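PDB 6IA5: phage-like element PBSX protein XepA from Bacillus subtilis, which is of unknown function, does not seem to take part in host cell lysis, and assembles as a pentamer. Local coordinates for residues V203-T208 / L271-T276; F178-N183 / I259-I264; V231-A236 / A246-F251; V214-K219 / S240-K245. One frame throughout, in Å; residues are numbered along the deposited sequence.

Contact 1 of 4, residues V203-T208 / L271-T276; sequences VEVYGT and LSVKGT
Glu204 and Lys274 face each other as a hydrogen-bonded pair of an antiparallel beta sheet, in which strand 200-207 runs beside the C-terminal strand 271-278. Their backbones exchange two bonds: Glu204 N to Lys274 O, 2.7 Å, and Lys274 N to Glu204 O, 3.1 Å. Tyr206 and Ser272 repeat the pattern two residues on, with Tyr206 N donating to Ser272 O and Ser272 N to Tyr206 O. A water also donates to Tyr206 O and bonds Ser272 OG, which has a further partner in Asn183 N. Both charged ends find partners outside the two segments. Glu204 OE2 meets Ser222 of a second subunit, and Lys274 NZ forms a salt bridge with Glu182. On the face of Val203, Val205 and Val273 the contact is apolar. There Val203 CG1 presses tightly on Val273 CG1, at 3.5 Å, and Val205 CG1 touches Leu271 CD2. On the other face the Tyr206 ring folds back over the neighbouring strand. Its CG sits between the backbone N and the carbonyl carbon (chi1 61°), which lays the ring over Ser272. Ser272 CB stands 3.8 Å from the ring centroid in a CH-pi contact, and Lys274 CD lies at the ring edge, 3.2 Å from Tyr206 OH.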
# COMPACT_ATOMS: atom_id res chain seq x y z
N VAL E 203 -21.26 -14.54 30.43
CA VAL E 203 -20.72 -14.70 31.77
C VAL E 203 -21.14 -16.07 32.31
O VAL E 203 -22.33 -16.36 32.36
CB VAL E 203 -21.19 -13.61 32.75
CG1 VAL E 203 -20.65 -13.86 34.16
CG2 VAL E 203 -20.83 -12.21 32.31
N GLU E 204 -20.16 -16.85 32.76
CA GLU E 204 -20.41 -18.13 33.41
C GLU E 204 -20.24 -17.99 34.93
O GLU E 204 -19.28 -17.39 35.40
CB GLU E 204 -19.48 -19.21 32.86
CG GLU E 204 -20.02 -20.60 33.16
CD GLU E 204 -19.13 -21.79 32.83
OE1 GLU E 204 -18.17 -21.60 32.03
OE2 GLU E 204 -19.40 -22.89 33.38
N VAL E 205 -21.19 -18.57 35.67
CA VAL E 205 -21.20 -18.61 37.13
C VAL E 205 -21.10 -20.08 37.53
O VAL E 205 -21.93 -20.89 37.11
CB VAL E 205 -22.48 -17.97 37.70
CG1 VAL E 205 -22.52 -18.03 39.23
CG2 VAL E 205 -22.68 -16.54 37.19
N TYR E 206 -20.08 -20.43 38.32
CA TYR E 206 -19.85 -21.83 38.66
C TYR E 206 -19.00 -21.94 39.92
O TYR E 206 -18.16 -21.09 40.19
CB TYR E 206 -19.19 -22.57 37.49
CG TYR E 206 -17.84 -22.02 37.10
CD1 TYR E 206 -17.74 -20.90 36.28
CD2 TYR E 206 -16.66 -22.62 37.52
CE1 TYR E 206 -16.51 -20.38 35.91
CE2 TYR E 206 -15.42 -22.12 37.14
CZ TYR E 206 -15.34 -20.99 36.34
OH TYR E 206 -14.14 -20.46 35.95
N GLY E 207 -19.22 -23.03 40.67
CA GLY E 207 -18.38 -23.40 41.79
C GLY E 207 -19.12 -24.28 42.80
O GLY E 207 -20.19 -24.80 42.51
N THR E 208 -18.55 -24.38 44.01
CA THR E 208 -19.05 -25.27 45.05
C THR E 208 -20.04 -24.57 45.97
O THR E 208 -20.76 -25.25 46.70
CB THR E 208 -17.91 -25.85 45.90
OG1 THR E 208 -17.16 -24.73 46.36
CG2 THR E 208 -16.97 -26.76 45.13
N LEU E 271 -17.07 -19.55 44.61
CA LEU E 271 -17.74 -19.25 43.35
C LEU E 271 -16.77 -18.53 42.42
O LEU E 271 -16.07 -17.62 42.85
CB LEU E 271 -18.99 -18.41 43.63
CG LEU E 271 -20.01 -18.34 42.48
CD1 LEU E 271 -20.76 -19.66 42.35
CD2 LEU E 271 -21.00 -17.20 42.70
N SER E 272 -16.71 -18.99 41.18
CA SER E 272 -16.01 -18.29 40.12
C SER E 272 -17.03 -17.63 39.19
O SER E 272 -18.10 -18.18 38.95
CB SER E 272 -15.11 -19.23 39.35
OG SER E 272 -14.08 -19.74 40.19
N VAL E 273 -16.68 -16.45 38.69
CA VAL E 273 -17.48 -15.72 37.72
C VAL E 273 -16.54 -15.20 36.64
O VAL E 273 -15.70 -14.34 36.91
CB VAL E 273 -18.28 -14.57 38.37
CG1 VAL E 273 -19.17 -13.90 37.33
CG2 VAL E 273 -19.12 -15.04 39.56
N LYS E 274 -16.68 -15.75 35.44
CA LYS E 274 -15.76 -15.43 34.36
C LYS E 274 -16.56 -15.31 33.08
O LYS E 274 -17.58 -15.99 32.93
CB LYS E 274 -14.72 -16.54 34.19
CG LYS E 274 -13.88 -16.78 35.43
CD LYS E 274 -12.69 -17.67 35.18
CE LYS E 274 -11.93 -17.95 36.46
NZ LYS E 274 -10.87 -18.95 36.19
N GLY E 275 -16.06 -14.50 32.14
CA GLY E 275 -16.79 -14.32 30.90
C GLY E 275 -15.90 -14.10 29.68
O GLY E 275 -14.67 -14.01 29.81
N THR E 276 -16.55 -14.00 28.52
CA THR E 276 -15.94 -13.69 27.25
C THR E 276 -16.70 -12.53 26.63
O THR E 276 -17.92 -12.61 26.46
CB THR E 276 -15.98 -14.91 26.33
OG1 THR E 276 -15.28 -15.98 26.98
CG2 THR E 276 -15.37 -14.64 24.97
O HOH W 1 -15.44 -21.98 41.00

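Contact 2 of 4, residues F178-N183 / I259-I264; sequences FVFHEN and IIMEII
Phe180 and His181 reach across to strand 258-267 from a classic beta bulge, in which both residues face Val273 of the C-terminal strand. The bulge lies between strands 175-179 and 181-184, both of which pair with strand 271-278. Phe180 and His181 both turn their side chains toward Met261 and its neighbours, so the two segments meet through side chains packed inside the curled sheet of the domain.

The tight part holds two rings. Met261 CG sits over the centre of the Phe180 ring, 3.6 Å from the centroid, and Phe178 CD2 covers the opposite face. The Met261 chain bends at chi2 (-78°). This carries SD farther out above the same face as CG, 5.2 Å from the ring centroid, as a distant Met-aromatic contact. At the ring edge, in plane, Phe180 CE1 comes to 3.4 Å from Ile259 O. Val203 and Leu201 pack on Phe180 as well, and Val273 touches both Phe180 and Met261. His181 is buried too. Over one face of its imidazole, Ile263 CD1 lies 3.5 Å from the ring centroid. His181 NE2 donates a weak hydrogen bond to Met261 O, 2.8 Å long but bent, with an N-H...O angle of 130°.

The other side is loose. Val179, Glu182 and Asn183 are exposed and do not meet segment 259-264. No other subunit touches either segment. Glu262 points away from the bulge, and its OE1 accepts from Trp217 NE1.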
# COMPACT_ATOMS: atom_id res chain seq x y z
N PHE E 178 -12.30 -12.67 30.68
CA PHE E 178 -12.15 -11.81 31.83
C PHE E 178 -12.57 -12.55 33.10
O PHE E 178 -13.53 -13.31 33.07
CB PHE E 178 -12.91 -10.50 31.65
CG PHE E 178 -12.69 -9.51 32.77
CD1 PHE E 178 -11.60 -8.65 32.76
CD2 PHE E 178 -13.56 -9.47 33.86
CE1 PHE E 178 -11.38 -7.77 33.81
CE2 PHE E 178 -13.34 -8.58 34.90
CZ PHE E 178 -12.25 -7.73 34.88
N VAL E 179 -11.86 -12.29 34.20
CA VAL E 179 -12.16 -12.91 35.48
C VAL E 179 -12.79 -11.86 36.38
O VAL E 179 -12.14 -10.89 36.76
CB VAL E 179 -10.91 -13.54 36.12
CG1 VAL E 179 -11.20 -14.12 37.50
CG2 VAL E 179 -10.28 -14.58 35.20
N PHE E 180 -14.07 -12.07 36.73
CA PHE E 180 -14.73 -11.18 37.67
C PHE E 180 -14.38 -11.64 39.09
O PHE E 180 -14.09 -10.81 39.94
CB PHE E 180 -16.25 -11.19 37.46
CG PHE E 180 -16.68 -10.69 36.11
CD1 PHE E 180 -16.91 -9.33 35.90
CD2 PHE E 180 -16.84 -11.56 35.03
CE1 PHE E 180 -17.31 -8.86 34.66
CE2 PHE E 180 -17.23 -11.10 33.79
CZ PHE E 180 -17.47 -9.75 33.60
N HIS E 181 -14.44 -12.96 39.30
CA HIS E 181 -14.17 -13.64 40.55
C HIS E 181 -13.57 -15.01 40.22
O HIS E 181 -14.00 -15.68 39.27
CB HIS E 181 -15.45 -13.91 41.35
CG HIS E 181 -16.16 -12.69 41.82
ND1 HIS E 181 -15.86 -12.05 43.01
CD2 HIS E 181 -17.18 -11.99 41.27
CE1 HIS E 181 -16.65 -11.02 43.18
NE2 HIS E 181 -17.48 -10.96 42.13
N GLU E 182 -12.59 -15.43 41.02
CA GLU E 182 -12.07 -16.78 40.94
C GLU E 182 -12.03 -17.38 42.34
O GLU E 182 -11.29 -16.91 43.20
CB GLU E 182 -10.66 -16.72 40.36
CG GLU E 182 -9.99 -18.07 40.28
CD GLU E 182 -8.89 -18.06 39.24
OE1 GLU E 182 -7.89 -17.33 39.39
OE2 GLU E 182 -9.10 -18.75 38.25
N ASN E 183 -12.87 -18.40 42.57
CA ASN E 183 -12.91 -19.10 43.85
C ASN E 183 -13.15 -18.12 45.00
O ASN E 183 -12.51 -18.22 46.04
CB ASN E 183 -11.63 -19.91 44.07
CG ASN E 183 -11.45 -20.97 43.01
OD1 ASN E 183 -12.40 -21.65 42.64
ND2 ASN E 183 -10.24 -21.08 42.50
N ILE E 259 -18.23 -3.46 33.36
CA ILE E 259 -19.23 -4.43 33.80
C ILE E 259 -18.72 -5.08 35.09
O ILE E 259 -17.56 -5.48 35.18
CB ILE E 259 -19.51 -5.48 32.70
CG1 ILE E 259 -20.01 -4.85 31.39
CG2 ILE E 259 -20.45 -6.57 33.22
CD1 ILE E 259 -21.29 -4.06 31.52
N ILE E 260 -19.60 -5.15 36.08
CA ILE E 260 -19.24 -5.74 37.36
C ILE E 260 -20.27 -6.84 37.67
O ILE E 260 -21.48 -6.63 37.52
CB ILE E 260 -19.22 -4.65 38.45
CG1 ILE E 260 -18.06 -3.67 38.22
CG2 ILE E 260 -19.15 -5.28 39.83
CD1 ILE E 260 -18.15 -2.40 39.04
N MET E 261 -19.76 -8.00 38.10
CA MET E 261 -20.60 -9.10 38.53
C MET E 261 -20.36 -9.29 40.02
O MET E 261 -19.41 -9.98 40.41
CB MET E 261 -20.19 -10.37 37.78
CG MET E 261 -20.41 -10.24 36.27
SD MET E 261 -22.17 -10.46 35.93
CE MET E 261 -22.47 -9.12 34.78
N GLU E 262 -21.21 -8.68 40.85
CA GLU E 262 -20.95 -8.59 42.27
C GLU E 262 -21.51 -9.82 42.98
O GLU E 262 -22.69 -10.16 42.82
CB GLU E 262 -21.56 -7.30 42.84
CG GLU E 262 -21.60 -7.25 44.35
CD GLU E 262 -22.09 -5.93 44.94
OE1 GLU E 262 -22.66 -5.11 44.19
OE2 GLU E 262 -21.87 -5.69 46.13
N ILE E 263 -20.67 -10.47 43.80
CA ILE E 263 -21.20 -11.47 44.71
C ILE E 263 -21.77 -10.74 45.92
O ILE E 263 -21.02 -10.16 46.70
CB ILE E 263 -20.15 -12.53 45.06
CG1 ILE E 263 -19.69 -13.29 43.81
CG2 ILE E 263 -20.70 -13.48 46.11
CD1 ILE E 263 -18.49 -14.16 44.01
N ILE E 264 -23.10 -10.77 46.04
CA ILE E 264 -23.87 -10.10 47.08
C ILE E 264 -23.74 -10.92 48.36
O ILE E 264 -23.61 -10.37 49.45
CB ILE E 264 -25.35 -9.95 46.66
CG1 ILE E 264 -25.51 -8.95 45.51
CG2 ILE E 264 -26.24 -9.57 47.84
CD1 ILE E 264 -25.02 -7.55 45.85

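Contact 3 of 4, residues V231-A236 / A246-F251; sequences VKTDDA and AEAWAF
Lys232 NZ is gripped by two carboxylates of its own turn, while the carbon chain behind it lies against Trp249 and Glu247. Asp234 OD1 takes the ammonium on its syn lone pair at 2.6 Å. Asp235 OD2 is met at 3.0 Å from above the carboxylate plane. Both are salt bridges, and they tie the turn after strand 225-232 to the end of that strand. Glu247 OE1 lies 4.3 Å from NZ, beyond a salt bridge, and probably adds to the favourable field.

Lys232 CG stands opposite the backbone N (chi1 -174°), and the chain then bends at each later torsion. Its CB is 3.7 Å from the centroid of the six-membered ring of Trp249, straight over the face, and CD stays close to CZ2. At the indole edge, Trp249 NE1 donates in the ring plane to Glu247 OE2, 2.8 Å away. Thr242 OG1 probably bonds OE2 too, but that approach is unusually short and doubtful in detail.

The backbones pair antiparallel. Val231 and Ala250 exchange two bonds, and Thr233 N donates to Ala248 O. One water joins Thr233 OG1 to Ala248 N, and another joins Asp234 OD2 to Ala246 O. Thr233 OG1 also bonds Pro227 O of a second subunit, which packs on Ala248 through Leu226.

Ala246 and Glu247 form a G1 beta bulge facing Val205. Strand 247-252 pairs with both strand 225-232 and strand 200-207, while Trp249 and Phe251 both meet the Phe216 ring of strand 211-219.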
# COMPACT_ATOMS: atom_id res chain seq x y z
N VAL E 231 -29.51 -12.58 29.78
CA VAL E 231 -30.39 -13.64 29.32
C VAL E 231 -29.68 -14.98 29.53
O VAL E 231 -28.61 -15.21 28.96
CB VAL E 231 -30.78 -13.42 27.84
CG1 VAL E 231 -31.67 -14.55 27.34
CG2 VAL E 231 -31.52 -12.10 27.66
N LYS E 232 -30.29 -15.86 30.34
CA LYS E 232 -29.69 -17.15 30.66
C LYS E 232 -29.77 -18.08 29.45
O LYS E 232 -30.80 -18.13 28.78
CB LYS E 232 -30.41 -17.75 31.89
CG LYS E 232 -29.78 -19.02 32.43
CD LYS E 232 -29.91 -19.17 33.90
CE LYS E 232 -31.29 -19.53 34.40
NZ LYS E 232 -31.61 -20.91 34.00
N THR E 233 -28.69 -18.84 29.17
CA THR E 233 -28.63 -19.58 27.92
C THR E 233 -29.64 -20.74 27.89
O THR E 233 -30.17 -21.06 26.84
CB THR E 233 -27.21 -20.05 27.56
OG1 THR E 233 -26.86 -21.09 28.47
CG2 THR E 233 -26.17 -18.95 27.55
N ASP E 234 -29.88 -21.39 29.04
CA ASP E 234 -30.64 -22.64 29.00
C ASP E 234 -32.13 -22.41 28.79
O ASP E 234 -32.77 -23.24 28.15
CB ASP E 234 -30.38 -23.58 30.19
CG ASP E 234 -30.59 -22.95 31.54
OD1 ASP E 234 -31.15 -21.83 31.60
OD2 ASP E 234 -30.08 -23.51 32.55
N ASP E 235 -32.69 -21.29 29.30
CA ASP E 235 -34.13 -21.12 29.30
C ASP E 235 -34.54 -19.70 28.92
O ASP E 235 -35.73 -19.39 29.00
CB ASP E 235 -34.73 -21.51 30.65
CG ASP E 235 -34.23 -20.66 31.81
OD1 ASP E 235 -33.60 -19.61 31.54
OD2 ASP E 235 -34.47 -21.05 32.97
N ALA E 236 -33.58 -18.83 28.55
CA ALA E 236 -33.89 -17.47 28.13
C ALA E 236 -34.54 -16.63 29.25
O ALA E 236 -35.21 -15.65 28.98
CB ALA E 236 -34.75 -17.45 26.87
N ALA E 246 -23.64 -22.90 37.70
CA ALA E 246 -23.60 -23.80 36.55
C ALA E 246 -24.52 -23.24 35.47
O ALA E 246 -25.33 -23.95 34.88
CB ALA E 246 -23.97 -25.24 36.95
N GLU E 247 -24.40 -21.94 35.22
CA GLU E 247 -25.25 -21.27 34.25
C GLU E 247 -24.45 -20.14 33.60
O GLU E 247 -23.41 -19.73 34.11
CB GLU E 247 -26.55 -20.80 34.89
CG GLU E 247 -26.34 -19.87 36.05
CD GLU E 247 -27.56 -19.40 36.84
OE1 GLU E 247 -28.55 -20.15 36.96
OE2 GLU E 247 -27.50 -18.28 37.33
N ALA E 248 -24.92 -19.69 32.44
CA ALA E 248 -24.27 -18.62 31.71
C ALA E 248 -25.32 -17.59 31.29
O ALA E 248 -26.44 -17.96 30.92
CB ALA E 248 -23.53 -19.16 30.51
N TRP E 249 -24.92 -16.32 31.31
CA TRP E 249 -25.80 -15.19 31.08
C TRP E 249 -25.19 -14.33 29.98
O TRP E 249 -24.01 -14.01 30.05
CB TRP E 249 -25.94 -14.39 32.38
CG TRP E 249 -26.67 -15.11 33.47
CD1 TRP E 249 -26.16 -15.99 34.39
CD2 TRP E 249 -28.08 -15.00 33.74
NE1 TRP E 249 -27.17 -16.43 35.22
CE2 TRP E 249 -28.35 -15.84 34.85
CE3 TRP E 249 -29.13 -14.27 33.17
CZ2 TRP E 249 -29.63 -15.94 35.40
CZ3 TRP E 249 -30.39 -14.38 33.71
CH2 TRP E 249 -30.64 -15.21 34.81
N ALA E 250 -26.02 -13.96 28.99
CA ALA E 250 -25.61 -13.15 27.86
C ALA E 250 -26.05 -11.71 28.08
O ALA E 250 -27.20 -11.47 28.43
CB ALA E 250 -26.18 -13.73 26.58
N PHE E 251 -25.13 -10.75 27.84
CA PHE E 251 -25.42 -9.34 28.03
C PHE E 251 -25.06 -8.54 26.78
O PHE E 251 -24.05 -8.81 26.14
CB PHE E 251 -24.58 -8.75 29.16
CG PHE E 251 -24.80 -9.39 30.51
CD1 PHE E 251 -24.13 -10.55 30.86
CD2 PHE E 251 -25.70 -8.83 31.41
CE1 PHE E 251 -24.34 -11.14 32.10
CE2 PHE E 251 -25.92 -9.43 32.64
CZ PHE E 251 -25.24 -10.57 32.99
O HOH W 2 -27.30 -21.32 31.33
O HOH W 3 -27.11 -23.65 32.61

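Contact 4 of 4, residues V214-K219 / S240-K245; sequences VKFWGK and SSTLGK
Phe216 CG lies opposite its own carbonyl carbon (chi1 -48°), and a chi2 of -34° lays one ring face against the backbone of Ser241. Thr242 OG1 stands opposite the backbone N (chi1 -173°), which sets CG2 against Phe216 CZ and Val214 CB. Ser241 CA sits over one ring face, 3.9 Å from the centroid, in a CH-pi contact. Thr242 CG2 is 4.0 Å from Phe216 CZ and 4.1 Å from Val214 CB.

The two segments form a short antiparallel pairing, in which strand 241-242 pairs with the middle of strand 211-219. Val214 and Thr242 are a hydrogen-bonded pair: Val214 N donates to Thr242 O, and Thr242 N to Val214 O at 2.8 Å. Phe216 N donates to Ser240 O at 3.0 Å. A water donates to Ser240 O and to Phe216 O, and accepts from Lys215 NZ, so it bridges the two segments just beyond the paired residues. An acetate ion, probably from the crystallisation liquor, lies near Lys215.

After the strand the chain bends in an ST turn: Gly244 N donates to Thr242 OG1 at 2.9 Å.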
# COMPACT_ATOMS: atom_id res chain seq x y z
N VAL E 214 -25.43 -13.38 42.73
CA VAL E 214 -24.66 -12.50 41.88
C VAL E 214 -25.59 -11.44 41.31
O VAL E 214 -26.65 -11.76 40.79
CB VAL E 214 -23.96 -13.27 40.75
CG1 VAL E 214 -23.12 -12.35 39.86
CG2 VAL E 214 -23.12 -14.42 41.30
N LYS E 215 -25.17 -10.17 41.41
CA LYS E 215 -25.92 -9.05 40.89
C LYS E 215 -25.15 -8.46 39.72
O LYS E 215 -23.94 -8.30 39.81
CB LYS E 215 -26.14 -8.01 41.99
CG LYS E 215 -27.14 -6.91 41.67
CD LYS E 215 -27.58 -6.14 42.91
CE LYS E 215 -28.88 -5.37 42.78
NZ LYS E 215 -29.13 -4.87 41.40
N PHE E 216 -25.87 -8.15 38.63
CA PHE E 216 -25.26 -7.72 37.38
C PHE E 216 -25.26 -6.19 37.31
O PHE E 216 -26.31 -5.56 37.43
CB PHE E 216 -26.03 -8.28 36.19
CG PHE E 216 -26.36 -9.76 36.25
CD1 PHE E 216 -25.49 -10.67 36.84
CD2 PHE E 216 -27.53 -10.25 35.67
CE1 PHE E 216 -25.78 -12.03 36.86
CE2 PHE E 216 -27.81 -11.61 35.69
CZ PHE E 216 -26.93 -12.50 36.29
N TRP E 217 -24.07 -5.60 37.10
CA TRP E 217 -23.94 -4.15 37.11
C TRP E 217 -23.16 -3.69 35.89
O TRP E 217 -22.24 -4.36 35.45
CB TRP E 217 -23.14 -3.69 38.34
CG TRP E 217 -23.70 -3.95 39.70
CD1 TRP E 217 -23.22 -4.85 40.61
CD2 TRP E 217 -24.75 -3.23 40.37
NE1 TRP E 217 -23.91 -4.75 41.79
CE2 TRP E 217 -24.85 -3.76 41.68
CE3 TRP E 217 -25.62 -2.19 40.01
CZ2 TRP E 217 -25.78 -3.30 42.61
CZ3 TRP E 217 -26.54 -1.73 40.93
CH2 TRP E 217 -26.63 -2.29 42.21
N GLY E 218 -23.52 -2.51 35.39
CA GLY E 218 -22.68 -1.76 34.47
C GLY E 218 -22.32 -0.40 35.09
O GLY E 218 -23.00 0.07 35.99
N LYS E 219 -21.22 0.19 34.61
CA LYS E 219 -20.95 1.59 34.92
C LYS E 219 -20.89 2.36 33.61
O LYS E 219 -20.32 1.88 32.64
CB LYS E 219 -19.64 1.77 35.68
CG LYS E 219 -19.67 1.26 37.11
CD LYS E 219 -18.33 1.43 37.79
CE LYS E 219 -18.39 1.19 39.28
NZ LYS E 219 -17.03 1.37 39.84
N SER E 240 -31.66 -9.37 36.39
CA SER E 240 -30.53 -8.51 36.72
C SER E 240 -29.73 -9.10 37.88
O SER E 240 -28.82 -8.45 38.40
CB SER E 240 -31.00 -7.11 37.02
OG SER E 240 -31.97 -7.15 38.07
N SER E 241 -30.03 -10.35 38.24
CA SER E 241 -29.23 -11.06 39.22
C SER E 241 -29.58 -12.55 39.17
O SER E 241 -30.52 -12.94 38.48
CB SER E 241 -29.44 -10.50 40.61
OG SER E 241 -30.74 -10.82 41.05
N THR E 242 -28.78 -13.36 39.88
CA THR E 242 -29.05 -14.79 39.94
C THR E 242 -28.68 -15.36 41.31
O THR E 242 -27.70 -14.93 41.92
CB THR E 242 -28.34 -15.55 38.82
OG1 THR E 242 -28.79 -16.90 38.88
CG2 THR E 242 -26.83 -15.52 38.90
N LEU E 243 -29.46 -16.36 41.73
CA LEU E 243 -29.21 -17.18 42.91
C LEU E 243 -28.64 -18.52 42.46
O LEU E 243 -28.39 -19.38 43.30
CB LEU E 243 -30.56 -17.41 43.63
CG LEU E 243 -30.97 -16.59 44.85
CD1 LEU E 243 -30.26 -15.28 44.98
CD2 LEU E 243 -32.47 -16.40 44.89
N GLY E 244 -28.48 -18.72 41.14
CA GLY E 244 -28.08 -20.01 40.59
C GLY E 244 -26.58 -20.07 40.27
O GLY E 244 -25.85 -19.08 40.44
N LYS E 245 -26.15 -21.23 39.76
CA LYS E 245 -24.78 -21.44 39.30
C LYS E 245 -24.81 -22.56 38.27
O LYS E 245 -25.88 -23.12 38.01
CB LYS E 245 -23.88 -21.81 40.48
CG LYS E 245 -24.22 -23.14 41.12
CD LYS E 245 -23.37 -23.42 42.34
CE LYS E 245 -23.82 -24.69 43.03
NZ LYS E 245 -22.72 -25.26 43.83
O HOH W 4 -28.58 -5.79 38.80

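In the fold
All four contacts lie in the C-terminal beta domain, about 40 to 46 Å from the centre of the elongated chain, and share its curled antiparallel sheet. Contacts 1 and 2 are the closest, with centres about 8 Å apart, and contacts 2 and 3 the farthest, at about 16 Å. Along the chain, contacts 3 and 4 are nested inside the loops closed by contacts 1 and 2. The segments of 1 and 2 alternate, as do those of 3 and 4. Met261 touches Phe216 and Phe251, which joins contact 2 to contacts 4 and 3. Contacts 1 and 3 also touch a second subunit, so the domain's strands take part in the pentamer.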